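Local coordinates for protein structure-specific endonuclease subunit slx1 (Schizosaccharomyces pombe, PDB 4ZDT) that acts as the catalytic subunit of the Slx1-Slx4 endonuclease, which cuts branched DNA during repair and recombination, and is represented here by its RING finger domain, at residues 5-10 against 53-58; 19-22 against 27-30; 31-36 against 61-66. One frame throughout, in Å; residues are numbered along the deposited sequence.

Interaction 1 of 3, residues 5-10 against 53-58; sequences KCNLCY and MCTKCK. With ZN (zinc ion), chain E; ZN (zinc ion), chain F.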
loop_
_atom_site.group_PDB
_atom_site.type_symbol
_atom_site.label_atom_id
_atom_site.label_comp_id
_atom_site.label_asym_id
_atom_site.label_seq_id
_atom_site.Cartn_x
_atom_site.Cartn_y
_atom_site.Cartn_z
ATOM N N LYS A 5 -13.310 8.753 -12.514
ATOM C CA LYS A 5 -12.119 8.290 -13.207
ATOM C C LYS A 5 -10.881 8.497 -12.344
ATOM O O LYS A 5 -10.688 9.580 -11.777
ATOM C CB LYS A 5 -11.975 9.100 -14.491
ATOM C CG LYS A 5 -10.985 8.575 -15.506
ATOM C CD LYS A 5 -11.092 9.371 -16.806
ATOM C CE LYS A 5 -10.551 8.575 -17.987
ATOM N NZ LYS A 5 -10.402 9.403 -19.217
ATOM N N CYS A 6 -10.034 7.476 -12.239
ATOM C CA CYS A 6 -8.739 7.671 -11.600
ATOM C C CYS A 6 -7.863 8.577 -12.461
ATOM O O CYS A 6 -7.722 8.366 -13.668
ATOM C CB CYS A 6 -8.026 6.342 -11.326
ATOM S SG CYS A 6 -6.276 6.573 -10.898
ATOM N N ASN A 7 -7.252 9.571 -11.826
ATOM C CA ASN A 7 -6.437 10.551 -12.534
ATOM C C ASN A 7 -5.004 10.106 -12.834
ATOM O O ASN A 7 -4.181 10.919 -13.256
ATOM C CB ASN A 7 -6.419 11.878 -11.770
ATOM C CG ASN A 7 -5.585 11.811 -10.506
ATOM O OD1 ASN A 7 -5.304 10.729 -9.990
ATOM N ND2 ASN A 7 -5.182 12.971 -10.000
ATOM N N LEU A 8 -4.701 8.828 -12.624
ATOM C CA LEU A 8 -3.361 8.334 -12.924
ATOM C C LEU A 8 -3.363 7.163 -13.908
ATOM O O LEU A 8 -2.408 7.004 -14.676
ATOM C CB LEU A 8 -2.634 7.935 -11.624
ATOM C CG LEU A 8 -2.392 9.053 -10.593
ATOM C CD1 LEU A 8 -1.903 8.496 -9.245
ATOM C CD2 LEU A 8 -1.416 10.115 -11.120
ATOM N N CYS A 9 -4.420 6.336 -13.868
ATOM C CA CYS A 9 -4.522 5.155 -14.730
ATOM C C CYS A 9 -5.724 5.203 -15.684
ATOM O O CYS A 9 -5.847 4.357 -16.581
ATOM C CB CYS A 9 -4.577 3.883 -13.893
ATOM S SG CYS A 9 -6.211 3.470 -13.292
ATOM N N TYR A 10 -6.612 6.173 -15.457
ATOM C CA TYR A 10 -7.753 6.470 -16.336
ATOM C C TYR A 10 -8.849 5.403 -16.386
ATOM O O TYR A 10 -9.802 5.529 -17.178
ATOM C CB TYR A 10 -7.286 6.868 -17.758
ATOM C CG TYR A 10 -6.119 7.833 -17.728
ATOM C CD1 TYR A 10 -6.265 9.122 -17.210
ATOM C CD2 TYR A 10 -4.860 7.443 -18.196
ATOM C CE1 TYR A 10 -5.190 9.995 -17.156
ATOM C CE2 TYR A 10 -3.779 8.317 -18.157
ATOM C CZ TYR A 10 -3.953 9.589 -17.629
ATOM O OH TYR A 10 -2.894 10.469 -17.580
ATOM N N MET A 53 3.875 14.300 -3.446
ATOM C CA MET A 53 3.385 15.519 -4.063
ATOM C C MET A 53 2.117 15.214 -4.850
ATOM O O MET A 53 2.126 14.350 -5.725
ATOM C CB MET A 53 4.435 16.093 -5.005
ATOM C CG MET A 53 3.988 17.408 -5.658
ATOM S SD MET A 53 5.152 18.011 -6.885
ATOM C CE MET A 53 6.331 18.868 -5.839
ATOM N N CYS A 54 1.029 15.905 -4.537
ATOM C CA CYS A 54 -0.174 15.802 -5.350
ATOM C C CYS A 54 0.155 16.282 -6.774
ATOM O O CYS A 54 0.663 17.389 -6.960
ATOM C CB CYS A 54 -1.302 16.644 -4.762
ATOM S SG CYS A 54 -2.825 16.595 -5.763
ATOM N N THR A 55 -0.126 15.459 -7.773
ATOM C CA THR A 55 0.286 15.816 -9.138
ATOM C C THR A 55 -0.509 17.000 -9.727
ATOM O O THR A 55 -0.042 17.676 -10.659
ATOM C CB THR A 55 0.280 14.600 -10.086
ATOM O OG1 THR A 55 1.078 14.906 -11.230
ATOM C CG2 THR A 55 -1.121 14.257 -10.535
ATOM N N LYS A 56 -1.685 17.249 -9.163
ATOM C CA LYS A 56 -2.566 18.307 -9.635
ATOM C C LYS A 56 -2.184 19.655 -8.977
ATOM O O LYS A 56 -1.739 20.568 -9.677
ATOM C CB LYS A 56 -4.043 17.902 -9.444
ATOM C CG LYS A 56 -5.074 18.839 -10.125
ATOM C CD LYS A 56 -6.537 18.457 -9.822
ATOM C CE LYS A 56 -7.537 19.387 -10.570
ATOM N NZ LYS A 56 -8.968 19.103 -10.241
ATOM N N CYS A 57 -2.275 19.767 -7.642
ATOM C CA CYS A 57 -1.958 21.041 -6.962
ATOM C C CYS A 57 -0.487 21.253 -6.548
ATOM O O CYS A 57 -0.107 22.359 -6.151
ATOM C CB CYS A 57 -2.863 21.244 -5.746
ATOM S SG CYS A 57 -2.458 20.100 -4.367
ATOM N N LYS A 58 0.331 20.204 -6.630
ATOM C CA LYS A 58 1.760 20.265 -6.240
ATOM C C LYS A 58 2.044 20.438 -4.752
ATOM O O LYS A 58 3.190 20.665 -4.388
ATOM C CB LYS A 58 2.549 21.354 -7.017
ATOM C CG LYS A 58 2.281 21.415 -8.515
ATOM C CD LYS A 58 2.576 20.098 -9.218
ATOM C CE LYS A 58 2.458 20.281 -10.727
ATOM N NZ LYS A 58 2.544 18.977 -11.425
HETATM ZN ZN ZN E . -5.907 4.176 -10.995
HETATM ZN ZN ZN F . -3.955 18.365 -4.693
#

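Interaction 2 of 3, residues 19-22 against 27-30; sequences RANC and CNSI. With ZN (zinc ion), chain F.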
loop_
_atom_site.group_PDB
_atom_site.type_symbol
_atom_site.label_atom_id
_atom_site.label_comp_id
_atom_site.label_asym_id
_atom_site.label_seq_id
_atom_site.Cartn_x
_atom_site.Cartn_y
_atom_site.Cartn_z
ATOM N N ARG A 19 -10.948 5.167 -2.519
ATOM C CA ARG A 19 -10.184 6.040 -3.415
ATOM C C ARG A 19 -9.527 7.218 -2.701
ATOM O O ARG A 19 -10.111 7.818 -1.798
ATOM C CB ARG A 19 -11.077 6.549 -4.550
ATOM C CG ARG A 19 -11.918 7.760 -4.182
ATOM C CD ARG A 19 -13.296 7.689 -4.821
ATOM N NE ARG A 19 -13.958 6.413 -4.554
ATOM C CZ ARG A 19 -15.107 6.028 -5.110
ATOM N NH1 ARG A 19 -15.725 6.841 -5.964
ATOM N NH2 ARG A 19 -15.637 4.850 -4.808
ATOM N N ALA A 20 -8.309 7.546 -3.121
ATOM C CA ALA A 20 -7.590 8.693 -2.587
ATOM C C ALA A 20 -8.176 9.965 -3.166
ATOM O O ALA A 20 -8.610 9.981 -4.330
ATOM C CB ALA A 20 -6.122 8.601 -2.939
ATOM N N ASN A 21 -8.204 11.014 -2.342
ATOM C CA ASN A 21 -8.469 12.369 -2.807
ATOM C C ASN A 21 -7.615 13.388 -2.059
ATOM O O ASN A 21 -7.455 13.311 -0.835
ATOM C CB ASN A 21 -9.955 12.745 -2.717
ATOM C CG ASN A 21 -10.384 13.070 -1.312
ATOM O OD1 ASN A 21 -10.505 12.180 -0.462
ATOM N ND2 ASN A 21 -10.588 14.363 -1.042
ATOM N N CYS A 22 -7.063 14.329 -2.811
ATOM C CA CYS A 22 -6.386 15.466 -2.222
ATOM C C CYS A 22 -7.408 16.191 -1.351
ATOM O O CYS A 22 -8.513 16.489 -1.807
ATOM C CB CYS A 22 -5.850 16.381 -3.312
ATOM S SG CYS A 22 -4.906 17.804 -2.706
ATOM N N CYS A 27 -8.496 21.556 -5.209
ATOM C CA CYS A 27 -7.778 20.611 -6.047
ATOM C C CYS A 27 -8.625 19.356 -6.272
ATOM O O CYS A 27 -9.009 19.060 -7.409
ATOM C CB CYS A 27 -6.443 20.241 -5.397
ATOM S SG CYS A 27 -5.622 18.910 -6.273
ATOM N N ASN A 28 -8.898 18.632 -5.181
ATOM C CA ASN A 28 -9.746 17.439 -5.185
ATOM C C ASN A 28 -9.319 16.371 -6.211
ATOM O O ASN A 28 -10.163 15.706 -6.796
ATOM C CB ASN A 28 -11.238 17.837 -5.358
ATOM C CG ASN A 28 -12.192 16.734 -4.953
ATOM O OD1 ASN A 28 -12.007 16.093 -3.923
ATOM N ND2 ASN A 28 -13.222 16.501 -5.770
ATOM N N SER A 29 -8.012 16.224 -6.427
ATOM C CA SER A 29 -7.451 15.167 -7.282
ATOM C C SER A 29 -7.856 13.781 -6.770
ATOM O O SER A 29 -7.552 13.434 -5.618
ATOM C CB SER A 29 -5.927 15.264 -7.286
ATOM O OG SER A 29 -5.363 14.220 -8.062
ATOM N N ILE A 30 -8.538 13.005 -7.614
ATOM C CA ILE A 30 -9.062 11.700 -7.227
ATOM C C ILE A 30 -8.305 10.577 -7.955
ATOM O O ILE A 30 -8.005 10.684 -9.152
ATOM C CB ILE A 30 -10.609 11.607 -7.405
ATOM C CG1 ILE A 30 -11.301 12.599 -6.443
ATOM C CG2 ILE A 30 -11.119 10.193 -7.096
ATOM C CD1 ILE A 30 -12.791 12.841 -6.720
HETATM ZN ZN ZN F . -3.955 18.365 -4.693
#

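Interaction 3 of 3, residues 31-36 against 61-66; sequences NHLTCL and LRWREF. With ZN (zinc ion), chain E.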
loop_
_atom_site.group_PDB
_atom_site.type_symbol
_atom_site.label_atom_id
_atom_site.label_comp_id
_atom_site.label_asym_id
_atom_site.label_seq_id
_atom_site.Cartn_x
_atom_site.Cartn_y
_atom_site.Cartn_z
ATOM N N ASN A 31 -8.006 9.500 -7.235
ATOM C CA ASN A 31 -7.294 8.370 -7.825
ATOM C C ASN A 31 -7.331 7.112 -6.960
ATOM O O ASN A 31 -7.609 7.179 -5.762
ATOM C CB ASN A 31 -5.843 8.753 -8.130
ATOM C CG ASN A 31 -5.249 9.668 -7.077
ATOM O OD1 ASN A 31 -5.254 9.350 -5.888
ATOM N ND2 ASN A 31 -4.733 10.812 -7.510
ATOM N N HIS A 32 -7.046 5.964 -7.576
ATOM C CA HIS A 32 -7.024 4.680 -6.859
ATOM C C HIS A 32 -5.944 4.777 -5.796
ATOM O O HIS A 32 -4.900 5.371 -6.037
ATOM C CB HIS A 32 -6.621 3.521 -7.786
ATOM C CG HIS A 32 -7.675 3.108 -8.760
ATOM N ND1 HIS A 32 -7.574 3.361 -10.114
ATOM C CD2 HIS A 32 -8.835 2.434 -8.585
ATOM C CE1 HIS A 32 -8.638 2.864 -10.726
ATOM N NE2 HIS A 32 -9.415 2.297 -9.822
ATOM N N LEU A 33 -6.196 4.191 -4.628
ATOM C CA LEU A 33 -5.169 4.112 -3.571
ATOM C C LEU A 33 -3.883 3.516 -4.086
ATOM O O LEU A 33 -2.815 4.080 -3.871
ATOM C CB LEU A 33 -5.662 3.283 -2.378
ATOM C CG LEU A 33 -6.841 3.844 -1.586
ATOM C CD1 LEU A 33 -7.378 2.791 -0.623
ATOM C CD2 LEU A 33 -6.369 5.099 -0.801
ATOM N N THR A 34 -3.982 2.366 -4.767
ATOM C CA THR A 34 -2.775 1.697 -5.250
ATOM C C THR A 34 -2.049 2.531 -6.287
ATOM O O THR A 34 -0.829 2.626 -6.247
ATOM C CB THR A 34 -3.050 0.263 -5.773
ATOM O OG1 THR A 34 -4.105 0.315 -6.737
ATOM C CG2 THR A 34 -3.494 -0.609 -4.637
ATOM N N CYS A 35 -2.792 3.167 -7.198
ATOM C CA CYS A 35 -2.160 4.055 -8.179
ATOM C C CYS A 35 -1.371 5.196 -7.532
ATOM O O CYS A 35 -0.210 5.433 -7.864
ATOM C CB CYS A 35 -3.191 4.638 -9.168
ATOM S SG CYS A 35 -3.913 3.376 -10.227
ATOM N N LEU A 36 -2.016 5.945 -6.627
ATOM C CA LEU A 36 -1.346 7.037 -5.921
ATOM C C LEU A 36 -0.146 6.521 -5.121
ATOM O O LEU A 36 0.928 7.099 -5.171
ATOM C CB LEU A 36 -2.330 7.765 -4.976
ATOM C CG LEU A 36 -1.850 9.101 -4.391
ATOM C CD1 LEU A 36 -1.546 10.115 -5.491
ATOM C CD2 LEU A 36 -2.870 9.689 -3.414
ATOM N N LEU A 61 2.175 16.369 0.775
ATOM C CA LEU A 61 1.357 16.011 1.927
ATOM C C LEU A 61 1.716 14.619 2.397
ATOM O O LEU A 61 2.324 13.862 1.647
ATOM C CB LEU A 61 -0.130 16.065 1.566
ATOM C CG LEU A 61 -0.588 17.397 0.947
ATOM C CD1 LEU A 61 -2.017 17.228 0.474
ATOM C CD2 LEU A 61 -0.472 18.543 1.960
ATOM N N ARG A 62 1.337 14.291 3.632
ATOM C CA ARG A 62 1.573 12.950 4.173
ATOM C C ARG A 62 0.486 12.030 3.646
ATOM O O ARG A 62 -0.622 12.488 3.327
ATOM C CB ARG A 62 1.523 12.988 5.700
ATOM C CG ARG A 62 2.704 13.731 6.310
ATOM C CD ARG A 62 2.534 14.032 7.805
ATOM N NE ARG A 62 3.729 14.755 8.266
ATOM C CZ ARG A 62 4.058 14.978 9.551
ATOM N NH1 ARG A 62 3.279 14.552 10.533
ATOM N NH2 ARG A 62 5.176 15.636 9.836
ATOM N N TRP A 63 0.794 10.736 3.597
ATOM C CA TRP A 63 -0.093 9.729 3.025
ATOM C C TRP A 63 -1.492 9.832 3.591
ATOM O O TRP A 63 -2.482 9.784 2.858
ATOM C CB TRP A 63 0.475 8.310 3.259
ATOM C CG TRP A 63 -0.417 7.231 2.692
ATOM C CD1 TRP A 63 -1.102 6.266 3.386
ATOM C CD2 TRP A 63 -0.770 7.060 1.314
ATOM N NE1 TRP A 63 -1.844 5.484 2.512
ATOM C CE2 TRP A 63 -1.650 5.951 1.237
ATOM C CE3 TRP A 63 -0.420 7.730 0.133
ATOM C CZ2 TRP A 63 -2.194 5.507 0.023
ATOM C CZ3 TRP A 63 -0.956 7.267 -1.089
ATOM C CH2 TRP A 63 -1.832 6.174 -1.123
ATOM N N ARG A 64 -1.581 9.965 4.909
ATOM C CA ARG A 64 -2.870 10.004 5.596
ATOM C C ARG A 64 -3.813 11.068 5.036
ATOM O O ARG A 64 -5.022 10.852 4.945
ATOM C CB ARG A 64 -2.669 10.225 7.097
ATOM C CG ARG A 64 -3.799 9.688 7.960
ATOM C CD ARG A 64 -3.422 9.698 9.433
ATOM N NE ARG A 64 -2.618 8.534 9.806
ATOM C CZ ARG A 64 -3.120 7.329 10.054
ATOM N NH1 ARG A 64 -4.428 7.124 9.976
ATOM N NH2 ARG A 64 -2.314 6.328 10.382
ATOM N N GLU A 65 -3.255 12.216 4.665
ATOM C CA GLU A 65 -4.051 13.334 4.176
ATOM C C GLU A 65 -4.923 12.947 2.982
ATOM O O GLU A 65 -5.965 13.559 2.749
ATOM C CB GLU A 65 -3.147 14.511 3.804
ATOM C CG GLU A 65 -2.913 15.497 4.937
ATOM C CD GLU A 65 -1.745 15.105 5.819
ATOM O OE1 GLU A 65 -0.591 15.177 5.346
ATOM O OE2 GLU A 65 -1.979 14.727 6.987
ATOM N N PHE A 66 -4.499 11.936 2.228
ATOM C CA PHE A 66 -5.258 11.519 1.043
ATOM C C PHE A 66 -6.387 10.550 1.371
ATOM O O PHE A 66 -7.166 10.160 0.488
ATOM C CB PHE A 66 -4.312 10.949 -0.019
ATOM C CG PHE A 66 -3.317 11.951 -0.524
ATOM C CD1 PHE A 66 -3.661 12.825 -1.558
ATOM C CD2 PHE A 66 -2.023 12.010 0.015
ATOM C CE1 PHE A 66 -2.737 13.748 -2.036
ATOM C CE2 PHE A 66 -1.098 12.930 -0.455
ATOM C CZ PHE A 66 -1.465 13.808 -1.487
HETATM ZN ZN ZN E . -5.907 4.176 -10.995
#

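Interaction 1 of 3, residues 5-10 against 53-58
Leu-8 and Thr-55 meet methyl to methyl, CD2 of Leu-8 lying 4.2 Å from CG2 of Thr-55, their side chains sliding past each other in opposite directions. The Thr-55 methyl also comes up to one face of the Asn-7 amide, with ND2 of Asn-7 at 4.3 Å from CG2 of Thr-55. With OG1 of Thr-55 anti to the backbone N (chi1 -161°), CG2 takes the place between backbone N and carbonyl carbon and is turned to 5-10. No hydrogen bond crosses between 5-10 and 53-58; the contact is a light van der Waals touch at the surface. The carbonyl end of Asn-7 is engaged instead by the ND2 of Asn-31, and Leu-8 continues over Cys-35 and Leu-36 of helix 33-40.

Each turn is organised by its own zinc. Cys-6 SG and Cys-9 SG hold one ion, with Leu-8 N (3.2 Å from Cys-6 SG) and Cys-9 N (3.5 Å from Cys-6 SG) donating to the first thiolate; such donors would be expected to temper its negative charge. Cys-54 SG and Cys-57 SG hold the other ion, and there Lys-56 N gives Cys-54 SG a weak bond. In both turns the first cysteine sends SG away from its backbone N, whereas the second tucks SG between backbone N and carbonyl carbon (chi1 84° in Cys-9, 71° in Cys-57). Lys-58 folds back to place NZ 3.0 Å from Thr-55 O, and Lys-58 N closes the turn on Cys-54 O.

The two zinc ions lie 15.6 Å apart. His-32 and Cys-35 complete the first site, Cys-22 and Cys-27 the second, so first and third ligand pairs share one ion and second and fourth the other: the cross-brace of a RING finger.

Interaction 2 of 3, residues 19-22 against 27-30
Cys-22 and Cys-27 both hold SG anti to the backbone N (chi1 -177° and 172°), and this aims the two sulfurs at one zinc ion, Cys-22 SG 3.8 Å from Cys-27 SG. Their CB atoms approach as well, at 4.4 Å from Cys-22 CB to Cys-27 CB. Away from the metal the two segments run antiparallel: Cys-22 N donates to Ser-29 O over 3.0 Å, and the same carbonyl receives a CA-H...O contact from Asn-21. Asn-21 and Ile-30 form a non-hydrogen-bonded pair, with Asn-21 CB resting 4.0 Å from Ile-30 CG1. The other branch, Ile-30 CG2, packs against the aliphatic part of Arg-19, 3.9 Å from Arg-19 CG, while the guanidinium goes on to Glu-17 O. The amides of Asn-21 and Asn-28 pass at a slant, their planes 71° apart; ND2 of Asn-21 makes a weak bond to Cys-22 O, and its OD1 another to Ser-68 OG.

Cys-54 and Cys-57 supply the remaining ligands of this zinc. Ala-20 leans on Leu-33 and Leu-36 of helix 33-40, and its backbone pairs with Asn-31 in strand 30-31. Asn-21 N bonds Phe-66 O in the 3-10 turn after strand 60-62, and Ile-30 O accepts Asn-7 N from the first zinc knuckle.

Interaction 3 of 3, residues 31-36 against 61-66
Part of the hydrophobic core of this RING domain is formed where Leu-33 and Leu-36 of helix 33-40 pack on Trp-63 and Phe-66 of a 3-10 turn that follows strand 60-62. The helix begins beside a zinc site: His-32, at its N-cap position, binds the ion through ND1 and Cys-35 through SG, with Cys-6 and Cys-9 completing the four ligands. Cys-35 thus shares the short helix with the two core leucines, while His-32 stands just ahead of it.

Leu-36 reaches across with CG anti to the backbone N (chi1 -168°), which brings CD2 over one face of the Phe-66 ring. This CH-pi contact places Leu-36 CD2 4.0 Å from the ring centroid of Phe-66, 27° off the normal, and the two side chains cross at about a right angle. The same methyl lies 3.9 Å from Trp-63 CZ3, approaching the indole obliquely. At the neighbouring corner of the six-membered ring, Leu-33 O lies at the edge, near the ring plane, 3.6 Å from Trp-63 CH2, and Leu-33 CD2 lies 4.3 Å from Trp-63 CZ2.

Trp-63 also faces the partner: its NE1 donates to Leu-29 O of the Slx4 chain, while Leu-33 packs on Ile-26 of that chain. An alanine in place of Trp-63 would remove the indole, and is likely to open a gap beside Leu-33 and Leu-36 and leave Leu-29 O of the Slx4 chain without its donor.

Within the turn, Arg-62 N is held by Glu-65 OE1 at 2.7 Å, and Trp-63 O lies in plane at the edge of the Phe-66 ring while accepting Phe-66 N at 3.0 Å.

Interaction 3 is fully buried, interaction 2 partly so, and interaction 1 lies at the surface, and their chemistry changes accordingly: leucine-aromatic packing, then backbone pairing with shared metal ligation, then a slight methyl contact between two knuckles. The zinc ions join them in pairs. One ion takes ligands from interactions 1 and 3, the other from interactions 1 and 2, so the two turns of interaction 1 belong to different sites. A direct bond from Lys-56 NZ to Cys-27 O adds to the second of these links. Helix 33-40 is common to the packing around all three: it forms one side of interaction 3 and is touched by side chains of the other two. Interaction 3 alone extends to Slx4.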